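Local coordinates for geranyltranstransferase (Roseobacter denitrificans, PDB 4LLS), which probably condenses isopentenyl diphosphate with an allylic prenyl diphosphate to build farnesyl or geranylgeranyl diphosphate, using divalent metal ions, at residues E83-W86 with S87-I91; A93-A96 with Y97-V100; S149-A152 with E153-A156. One frame throughout, in Å; residues are numbered along the deposited sequence.

Contacts 1 and 2 follow each other along one long helix, 81-102, with centres about 14 Å apart: E83-I91 takes up its early turns, A93-V100 its later ones. Contact 3 comes last in the chain, where the loop after helix 125-144 turns into helix 152-166. Its centre lies about 13 Å from that of contact 1, which it touches through E83 and S149, but about 24 Å from that of contact 2. Contact 3 lies farthest from the centre of the chain, contact 1 nearer, contact 2 nearest. Contact 3 belongs to the subunit interface, contact 1 is buried helix packing, and contact 2 reaches both bound ligands just before D102, a calcium ligand, in the all-helical polyprenyl synthetase fold.

Contact 1: E83-W86 with S87-I91; sequences EAIW and SATAI
I85 lays the end of its side chain obliquely across T89, one turn further along helix 81-102, in the all-alpha fold of the polyprenyl synthetases. CG1 and CD1 of I85 each come to 3.9 Å from T89 OG1, because CG1 stands anti to the backbone N (chi1 -166°) and the chain bends round toward the following turn. CD1 also brushes A88 CB, a looser apolar touch.

The hydroxyl of T89 turns back onto the helix it belongs to. OG1 donates to I85 O at 2.8 Å, and T89 N gives the regular helical bond to the same oxygen. The two donors arrive from opposite faces of the carbonyl plane, so I85 O is gripped twice and the buried hydroxyl finds its acceptor in the backbone of the preceding turn. The carbonyls on either side of I85 keep the ordinary pattern: A88 N bonds to A84 O at 3.0 Å and A90 N to W86 O at 2.9 Å.

W86 swings its indole out from the helix, where it stacks on H145 and meets H38 edge-to-face. I85 and T89 also lean on H38, of helix 22-43, while A84 and A88 pack on L71 of helix 65-76; T89 and A90 touch L142 of helix 125-144. This first half of helix 81-102 is thus wedged among several others.

A water bridges the S87 side chain to the backbone of E83. With OG set beside its own backbone N (chi1 -71°), the serine donates from OG to water 1 at 2.7 Å, and water 1 in turn donates to E83 O at 2.8 Å.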
ATOM      1  N   GLU A  83      18.067  13.073  -5.776  1.00 17.45           N
ATOM      2  CA  GLU A  83      16.753  12.720  -6.331  1.00 16.96           C
ATOM      3  C   GLU A  83      16.497  11.210  -6.195  1.00 14.87           C
ATOM      4  O   GLU A  83      15.435  10.768  -5.725  1.00 13.96           O
ATOM      5  CB  GLU A  83      16.593  13.115  -7.792  1.00 21.15           C
ATOM      6  CG  GLU A  83      16.551  14.624  -7.939  1.00 24.63           C
ATOM      7  CD  GLU A  83      16.664  15.092  -9.358  1.00 26.36           C
ATOM      8  OE1 GLU A  83      16.385  14.329 -10.297  1.00 25.90           O
ATOM      9  OE2 GLU A  83      16.966  16.307  -9.504  1.00 39.42           O
ATOM     10  N   ALA A  84      17.495  10.404  -6.542  1.00 14.99           N
ATOM     11  CA  ALA A  84      17.290   8.969  -6.644  1.00 14.23           C
ATOM     12  C   ALA A  84      16.988   8.372  -5.282  1.00 14.23           C
ATOM     13  O   ALA A  84      16.311   7.354  -5.202  1.00 11.97           O
ATOM     14  CB  ALA A  84      18.523   8.322  -7.234  1.00 13.84           C
ATOM     15  N   ILE A  85      17.502   8.961  -4.207  1.00 13.09           N
ATOM     16  CA  ILE A  85      17.255   8.448  -2.848  1.00 11.78           C
ATOM     17  C   ILE A  85      15.749   8.263  -2.559  1.00 12.20           C
ATOM     18  O   ILE A  85      15.375   7.401  -1.769  1.00 12.18           O
ATOM     19  CB  ILE A  85      17.952   9.312  -1.779  1.00 13.47           C
ATOM     20  CG1 ILE A  85      17.981   8.590  -0.455  1.00 13.20           C
ATOM     21  CG2 ILE A  85      17.301  10.687  -1.652  1.00 14.46           C
ATOM     22  CD1 ILE A  85      18.723   7.270  -0.423  1.00 15.24           C
ATOM     23  N   TRP A  86      14.889   9.139  -3.102  1.00 12.11           N
ATOM     24  CA  TRP A  86      13.463   9.028  -2.839  1.00 12.64           C
ATOM     25  C   TRP A  86      12.947   7.682  -3.361  1.00 11.31           C
ATOM     26  O   TRP A  86      12.168   6.997  -2.672  1.00 11.70           O
ATOM     27  CB  TRP A  86      12.702  10.197  -3.457  1.00 11.68           C
ATOM     28  CG  TRP A  86      13.014  11.503  -2.779  1.00 13.36           C
ATOM     29  CD1 TRP A  86      14.013  12.370  -3.088  1.00 14.39           C
ATOM     30  CD2 TRP A  86      12.390  11.995  -1.604  1.00 13.27           C
ATOM     31  NE1 TRP A  86      14.071  13.383  -2.131  1.00 16.50           N
ATOM     32  CE2 TRP A  86      13.088  13.169  -1.202  1.00 15.57           C
ATOM     33  CE3 TRP A  86      11.353  11.514  -0.793  1.00 14.91           C
ATOM     34  CZ2 TRP A  86      12.745  13.877  -0.057  1.00 15.30           C
ATOM     35  CZ3 TRP A  86      11.002  12.232   0.305  1.00 15.83           C
ATOM     36  CH2 TRP A  86      11.675  13.422   0.657  1.00 16.13           C
ATOM     37  N   SER A  87      13.277   7.352  -4.603  1.00 11.37           N
ATOM     38  CA  SER A  87      12.823   6.102  -5.200  1.00 10.83           C
ATOM     39  C   SER A  87      13.514   4.894  -4.567  1.00 11.40           C
ATOM     40  O   SER A  87      12.911   3.814  -4.410  1.00 10.94           O
ATOM     41  CB  SER A  87      13.099   6.118  -6.687  1.00 12.34           C
ATOM     42  OG  SER A  87      12.242   7.008  -7.343  1.00 13.97           O
ATOM     43  N   ALA A  88      14.759   5.040  -4.164  1.00 11.31           N
ATOM     44  CA  ALA A  88      15.456   3.962  -3.474  1.00 10.91           C
ATOM     45  C   ALA A  88      14.802   3.630  -2.142  1.00  9.89           C
ATOM     46  O   ALA A  88      14.666   2.452  -1.767  1.00 10.76           O
ATOM     47  CB  ALA A  88      16.949   4.326  -3.268  1.00 10.50           C
ATOM     48  N   THR A  89      14.507   4.661  -1.353  1.00 10.26           N
ATOM     49  CA  THR A  89      13.801   4.486  -0.108  1.00 10.14           C
ATOM     50  C   THR A  89      12.394   3.939  -0.341  1.00 11.48           C
ATOM     51  O   THR A  89      11.930   3.088   0.415  1.00 10.75           O
ATOM     52  CB  THR A  89      13.831   5.784   0.708  1.00 12.44           C
ATOM     53  OG1 THR A  89      15.217   6.219   0.796  1.00 12.87           O
ATOM     54  CG2 THR A  89      13.304   5.611   2.069  1.00 11.55           C
ATOM     55  N   ALA A  90      11.740   4.408  -1.394  1.00 10.18           N
ATOM     56  CA  ALA A  90      10.395   3.909  -1.720  1.00 10.02           C
ATOM     57  C   ALA A  90      10.391   2.405  -1.911  1.00 10.26           C
ATOM     58  O   ALA A  90       9.529   1.713  -1.368  1.00 10.57           O
ATOM     59  CB  ALA A  90       9.850   4.600  -2.952  1.00  9.81           C
ATOM     60  N   ILE A  91      11.294   1.888  -2.728  1.00  9.88           N
ATOM     61  CA  ILE A  91      11.249   0.444  -2.985  1.00  9.99           C
ATOM     62  C   ILE A  91      11.618  -0.329  -1.726  1.00  9.35           C
ATOM     63  O   ILE A  91      11.081  -1.427  -1.501  1.00 10.01           O
ATOM     64  CB  ILE A  91      12.084   0.047  -4.207  1.00  9.81           C
ATOM     65  CG1 ILE A  91      11.695  -1.358  -4.638  1.00 10.74           C
ATOM     66  CG2 ILE A  91      13.585   0.174  -3.964  1.00 10.69           C
ATOM     67  CD1 ILE A  91      10.262  -1.528  -5.121  1.00 10.31           C
TER
HETATM   68  O   HOH W   1      13.713   9.329  -7.316  1.00 13.94           O

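Contact 2: A93-A96 with Y97-V100; sequences ALHA and YSLV. With IPE (3-methylbut-3-enyl trihydrogen diphosphate), chain C; GST (geranyl S-thiolodiphosphate), chain D.
H95 O is gripped by two donors from the next turn of the helix: S98 OG at 2.7 Å and L99 N at 3.1 Å. The serine hydroxyl can bend back because OG sits between the backbone N and the carbonyl carbon (chi1 77°). Water 2 donates to that OG and is hydrogen-bonded to H95 ND1 at 2.8 Å, in the ring plane, so the imidazole is held at both nitrogens: NE2 donates to O3B of the bound isopentenyl diphosphate, also at 2.8 Å. L99 CD1 lies over one ring face in a CH-pi contact, 4.1 Å from the centroid, while its CD2 meets C2 of the same ligand at 3.6 Å. H95 and L99 line the isopentenyl diphosphate pocket, whose ligand also bonds K63, R66 and R114, just before the calcium-binding D102. With an alanine at L99, the imidazole face would probably lose its methyl cover and the ligand its CD2 contact. S98 O lies 3.2 Å from C9 of the geranyl thiolodiphosphate, and L94 lies beside Y97, pointing the same way, CD1 against CE2. Helix 125-144 packs on L94, helix 171-184 on S98, helix 50-59 on A96, and D133 of the second subunit on Y97.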
ATOM      1  N   ALA A  93      10.798   0.620   1.292  1.00 10.00           N
ATOM      2  CA  ALA A  93       9.566   0.653   2.080  1.00  9.96           C
ATOM      3  C   ALA A  93       8.570  -0.391   1.593  1.00 11.05           C
ATOM      4  O   ALA A  93       7.937  -1.113   2.374  1.00 10.18           O
ATOM      5  CB  ALA A  93       8.940   2.026   2.023  1.00 10.77           C
ATOM      6  N   LEU A  94       8.418  -0.507   0.285  1.00  9.37           N
ATOM      7  CA  LEU A  94       7.509  -1.493  -0.315  1.00  9.66           C
ATOM      8  C   LEU A  94       7.994  -2.899   0.069  1.00 10.58           C
ATOM      9  O   LEU A  94       7.200  -3.726   0.554  1.00  9.82           O
ATOM     10  CB  LEU A  94       7.454  -1.301  -1.829  1.00  9.31           C
ATOM     11  CG  LEU A  94       6.247  -1.837  -2.633  1.00 11.23           C
ATOM     12  CD1 LEU A  94       6.025  -3.339  -2.459  1.00 11.06           C
ATOM     13  CD2 LEU A  94       4.996  -1.054  -2.311  1.00 11.61           C
ATOM     14  N   HIS A  95       9.242  -3.201  -0.192  1.00  9.94           N
ATOM     15  CA  HIS A  95       9.825  -4.474   0.186  1.00 10.32           C
ATOM     16  C   HIS A  95       9.584  -4.743   1.657  1.00 10.08           C
ATOM     17  O   HIS A  95       9.208  -5.870   2.050  1.00 10.19           O
ATOM     18  CB  HIS A  95      11.286  -4.406  -0.194  1.00 10.61           C
ATOM     19  CG  HIS A  95      12.107  -5.543   0.289  1.00 13.46           C
ATOM     20  ND1 HIS A  95      11.916  -6.836  -0.130  1.00 12.36           N
ATOM     21  CD2 HIS A  95      13.237  -5.544   1.031  1.00 11.64           C
ATOM     22  CE1 HIS A  95      12.854  -7.607   0.407  1.00 12.20           C
ATOM     23  NE2 HIS A  95      13.676  -6.842   1.100  1.00 11.58           N
ATOM     24  N   ALA A  96       9.875  -3.775   2.508  1.00  9.36           N
ATOM     25  CA  ALA A  96       9.710  -3.980   3.946  1.00 10.68           C
ATOM     26  C   ALA A  96       8.286  -4.339   4.272  1.00 10.03           C
ATOM     27  O   ALA A  96       8.051  -5.232   5.113  1.00 12.05           O
ATOM     28  CB  ALA A  96      10.122  -2.774   4.745  1.00 10.95           C
ATOM     29  N   TYR A  97       7.325  -3.676   3.663  1.00 11.13           N
ATOM     30  CA  TYR A  97       5.910  -3.969   3.944  1.00 11.61           C
ATOM     31  C   TYR A  97       5.630  -5.420   3.604  1.00 12.00           C
ATOM     32  O   TYR A  97       4.971  -6.154   4.400  1.00 12.23           O
ATOM     33  CB  TYR A  97       4.972  -3.017   3.163  1.00 11.21           C
ATOM     34  CG  TYR A  97       3.997  -3.676   2.229  1.00 10.42           C
ATOM     35  CD1 TYR A  97       2.911  -4.407   2.707  1.00 12.75           C
ATOM     36  CD2 TYR A  97       4.058  -3.471   0.879  1.00 10.86           C
ATOM     37  CE1 TYR A  97       2.061  -5.034   1.834  1.00 13.61           C
ATOM     38  CE2 TYR A  97       3.111  -3.963   0.009  1.00 10.66           C
ATOM     39  CZ  TYR A  97       2.115  -4.777   0.486  1.00 12.40           C
ATOM     40  OH  TYR A  97       1.245  -5.422  -0.368  1.00 13.16           O
ATOM     41  N   SER A  98       6.115  -5.880   2.469  1.00 11.88           N
ATOM     42  CA  SER A  98       5.836  -7.244   2.016  1.00 12.58           C
ATOM     43  C   SER A  98       6.366  -8.261   3.007  1.00 14.05           C
ATOM     44  O   SER A  98       5.727  -9.285   3.240  1.00 15.64           O
ATOM     45  CB  SER A  98       6.404  -7.493   0.589  1.00 11.76           C
ATOM     46  OG  SER A  98       7.828  -7.695   0.611  1.00 12.00           O
ATOM     47  N   LEU A  99       7.486  -7.960   3.641  1.00 11.15           N
ATOM     48  CA  LEU A  99       8.106  -8.917   4.592  1.00 12.91           C
ATOM     49  C   LEU A  99       7.324  -8.900   5.909  1.00 12.98           C
ATOM     50  O   LEU A  99       7.157  -9.957   6.542  1.00 14.87           O
ATOM     51  CB  LEU A  99       9.567  -8.607   4.851  1.00 13.74           C
ATOM     52  CG  LEU A  99      10.502  -8.652   3.631  1.00 15.27           C
ATOM     53  CD1 LEU A  99      11.930  -8.339   4.055  1.00 19.79           C
ATOM     54  CD2 LEU A  99      10.398  -9.941   2.848  1.00 19.80           C
ATOM     55  N   VAL A 100       6.836  -7.757   6.331  1.00 11.73           N
ATOM     56  CA  VAL A 100       6.064  -7.673   7.575  1.00 13.03           C
ATOM     57  C   VAL A 100       4.836  -8.551   7.414  1.00 14.20           C
ATOM     58  O   VAL A 100       4.465  -9.324   8.322  1.00 15.33           O
ATOM     59  CB  VAL A 100       5.660  -6.245   7.908  1.00 14.61           C
ATOM     60  CG1 VAL A 100       4.719  -6.228   9.094  1.00 14.41           C
ATOM     61  CG2 VAL A 100       6.885  -5.419   8.208  1.00 14.08           C
TER
HETATM   62  C1  IPE C 301      14.110 -11.418   1.363  1.00 17.45           C
HETATM   63  O1  IPE C 301      14.772 -10.421   0.558  1.00 12.82           O
HETATM   64  C2  IPE C 301      12.753 -11.722   0.738  1.00 17.97           C
HETATM   65  C3  IPE C 301      12.905 -12.243  -0.669  1.00 19.84           C
HETATM   66  C4  IPE C 301      12.332 -11.633  -1.705  1.00 20.26           C
HETATM   67  C5  IPE C 301      13.584 -13.557  -0.901  1.00 20.36           C
HETATM   68  PA  IPE C 301      16.262  -9.980   0.915  1.00 12.63           P
HETATM   69  O1A IPE C 301      17.160 -11.220   1.026  1.00 13.55           O
HETATM   70  O2A IPE C 301      16.645  -8.981  -0.080  1.00 12.59           O
HETATM   71  O3A IPE C 301      16.137  -9.291   2.338  1.00 12.38           O
HETATM   72  PB  IPE C 301      16.807  -8.032   3.109  1.00 12.01           P
HETATM   73  O1B IPE C 301      16.750  -8.396   4.584  1.00 12.75           O
HETATM   74  O2B IPE C 301      18.217  -7.886   2.611  1.00 13.16           O
HETATM   75  O3B IPE C 301      15.943  -6.868   2.686  1.00 12.79           O
HETATM   76  PA  GST D 302      12.096 -15.217   3.154  1.00 17.82           P
HETATM   77  O1A GST D 302      13.067 -14.056   3.357  1.00 18.42           O
HETATM   78  O2A GST D 302      12.761 -16.580   2.999  1.00 21.18           O
HETATM   79  O3A GST D 302      10.961 -15.220   4.172  1.00 17.80           O
HETATM   80  O1B GST D 302      11.402 -14.891   1.759  1.00 18.15           O
HETATM   81  PB  GST D 302      10.492 -15.930   0.980  1.00 18.95           P
HETATM   82  O2B GST D 302      11.248 -16.983   0.297  1.00 17.75           O
HETATM   83  O3B GST D 302       9.369 -16.461   1.934  1.00 19.79           O
HETATM   84  S1  GST D 302       9.724 -14.770  -0.439  1.00 22.91           S
HETATM   85  C1  GST D 302       8.945 -13.589   0.611  1.00 25.68           C
HETATM   86  C2  GST D 302       7.734 -12.951  -0.027  1.00 31.48           C
HETATM   87  C3  GST D 302       7.805 -11.778  -0.675  1.00 23.49           C
HETATM   88  C10 GST D 302       9.105 -11.085  -0.899  1.00 28.68           C
HETATM   89  C4  GST D 302       6.591 -11.173  -1.295  1.00 24.61           C
HETATM   90  C5  GST D 302       5.439 -11.258  -0.285  1.00 28.82           C
HETATM   91  C6  GST D 302       4.191 -10.653  -0.841  1.00 29.17           C
HETATM   92  C7  GST D 302       3.209 -10.127  -0.076  1.00 27.93           C
HETATM   93  C9  GST D 302       3.166 -10.063   1.435  1.00 21.06           C
HETATM   94  C8  GST D 302       2.079  -9.538  -0.859  1.00 35.73           C
HETATM   95  O   HOH W   2       9.775  -8.089  -1.419  1.00 17.25           O

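Contact 3: S149-A152 with E153-A156; sequences SASA and EVRA
Hydrogen bonds given by R155 and accepted by S151 tie this loop to the start of helix 152-166. S151 is the N-cap: with its hydroxyl anti to its own N (chi1 173°), OG accepts from V154 N at 3.1 Å and so occupies an amide of the first turn. Its carbonyl O takes R155 N at 3.1 Å, and A152 O then receives A156 N at 2.9 Å, nearly straight at 170°, as regular helix sets in. Just upstream, S149 OG accepts from S151 N at 3.0 Å, an ST turn that shapes the approach to the cap.

The charged group is R155. Its chain bends at chi3 and returns to the loop, where NH1 donates to S149 O at 2.9 Å, the oxygen lying 24° out of the guanidinium plane. Water 3 lies at the edge of that group, in its plane; it accepts from NH1 at 2.8 Å and donates to A150 O. NE donates to T144 O at the end of helix 125-144, so R155 holds two carbonyls directly and A150 O through the water. A152 CA lies over one guanidinium face.

Van der Waals contacts complete the join. V154 sets CG1 against S149 CB and the hydroxyl oxygen OG, and CG2 against S151 CB at 3.6 Å, while R155 CG rests near S149 CB.

In the fold, the loop joins helix 125-144 to helix 152-166, and this helical start faces its counterpart in the second subunit: E153 OE1 pairs with R155 NH2 of the second subunit in an intersubunit salt bridge, A152 packs on E153 of that subunit, and A156 on its R155.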
ATOM      1  N   SER A 149      11.828  13.675  -8.514  1.00 15.11           N
ATOM      2  CA  SER A 149      12.142  14.075  -9.885  1.00 15.58           C
ATOM      3  C   SER A 149      11.568  15.462 -10.109  1.00 16.21           C
ATOM      4  O   SER A 149      10.423  15.727  -9.699  1.00 16.46           O
ATOM      5  CB  SER A 149      11.555  13.113 -10.912  1.00 16.13           C
ATOM      6  OG  SER A 149      11.763  13.538 -12.252  1.00 16.82           O
ATOM      7  N   ALA A 150      12.260  16.276 -10.902  1.00 17.06           N
ATOM      8  CA  ALA A 150      11.656  17.542 -11.342  1.00 19.18           C
ATOM      9  C   ALA A 150      10.528  17.335 -12.345  1.00 18.95           C
ATOM     10  O   ALA A 150       9.717  18.255 -12.587  1.00 21.13           O
ATOM     11  CB  ALA A 150      12.736  18.405 -11.962  1.00 21.66           C
ATOM     12  N   SER A 151      10.449  16.170 -12.965  1.00 15.02           N
ATOM     13  CA  SER A 151       9.389  15.847 -13.885  1.00 13.51           C
ATOM     14  C   SER A 151       8.227  15.141 -13.222  1.00 14.49           C
ATOM     15  O   SER A 151       8.369  14.020 -12.752  1.00 15.10           O
ATOM     16  CB  SER A 151       9.908  14.963 -15.008  1.00 15.17           C
ATOM     17  OG  SER A 151       8.899  14.466 -15.860  1.00 17.98           O
ATOM     18  N   ALA A 152       7.053  15.746 -13.268  1.00 16.29           N
ATOM     19  CA  ALA A 152       5.851  15.064 -12.815  1.00 14.29           C
ATOM     20  C   ALA A 152       5.498  13.843 -13.630  1.00 14.52           C
ATOM     21  O   ALA A 152       4.905  12.886 -13.115  1.00 15.22           O
ATOM     22  CB  ALA A 152       4.690  16.052 -12.758  1.00 15.07           C
ATOM     23  N   GLU A 153       5.790  13.860 -14.925  1.00 15.64           N
ATOM     24  CA  GLU A 153       5.568  12.708 -15.754  1.00 16.22           C
ATOM     25  C   GLU A 153       6.407  11.518 -15.252  1.00 14.27           C
ATOM     26  O   GLU A 153       5.864  10.428 -15.137  1.00 15.40           O
ATOM     27  CB  GLU A 153       5.904  12.968 -17.222  1.00 21.46           C
ATOM     28  CG  GLU A 153       5.162  11.975 -18.125  1.00 32.11           C
ATOM     29  CD  GLU A 153       3.688  12.319 -18.339  1.00 35.44           C
ATOM     30  OE1 GLU A 153       2.832  11.403 -18.276  1.00 43.70           O
ATOM     31  OE2 GLU A 153       3.378  13.495 -18.639  1.00 39.54           O
ATOM     32  N   VAL A 154       7.630  11.781 -14.839  1.00 14.64           N
ATOM     33  CA  VAL A 154       8.500  10.723 -14.296  1.00 13.99           C
ATOM     34  C   VAL A 154       7.894  10.219 -12.992  1.00 14.80           C
ATOM     35  O   VAL A 154       7.759   8.992 -12.824  1.00 14.55           O
ATOM     36  CB  VAL A 154       9.931  11.245 -14.072  1.00 15.72           C
ATOM     37  CG1 VAL A 154      10.725  10.295 -13.177  1.00 16.71           C
ATOM     38  CG2 VAL A 154      10.641  11.432 -15.407  1.00 17.48           C
ATOM     39  N   ARG A 155       7.470  11.114 -12.110  1.00 12.50           N
ATOM     40  CA  ARG A 155       6.917  10.675 -10.806  1.00 14.02           C
ATOM     41  C   ARG A 155       5.647   9.850 -10.990  1.00 14.00           C
ATOM     42  O   ARG A 155       5.449   8.813 -10.353  1.00 13.90           O
ATOM     43  CB  ARG A 155       6.671  11.822  -9.843  1.00 14.09           C
ATOM     44  CG  ARG A 155       7.945  12.598  -9.575  1.00 14.90           C
ATOM     45  CD  ARG A 155       7.918  13.390  -8.297  1.00 15.77           C
ATOM     46  NE  ARG A 155       6.760  14.260  -8.159  1.00 15.89           N
ATOM     47  CZ  ARG A 155       6.595  15.396  -8.835  1.00 17.11           C
ATOM     48  NH1 ARG A 155       7.558  15.889  -9.633  1.00 19.40           N
ATOM     49  NH2 ARG A 155       5.538  16.134  -8.582  1.00 16.76           N
ATOM     50  N   ALA A 156       4.745  10.318 -11.819  1.00 12.33           N
ATOM     51  CA  ALA A 156       3.509   9.582 -12.047  1.00 12.73           C
ATOM     52  C   ALA A 156       3.786   8.214 -12.645  1.00 13.71           C
ATOM     53  O   ALA A 156       3.147   7.232 -12.240  1.00 15.71           O
ATOM     54  CB  ALA A 156       2.628  10.377 -12.989  1.00 15.43           C
TER
HETATM   55  O   HOH W   3       7.482  18.361 -11.043  1.00 26.23           O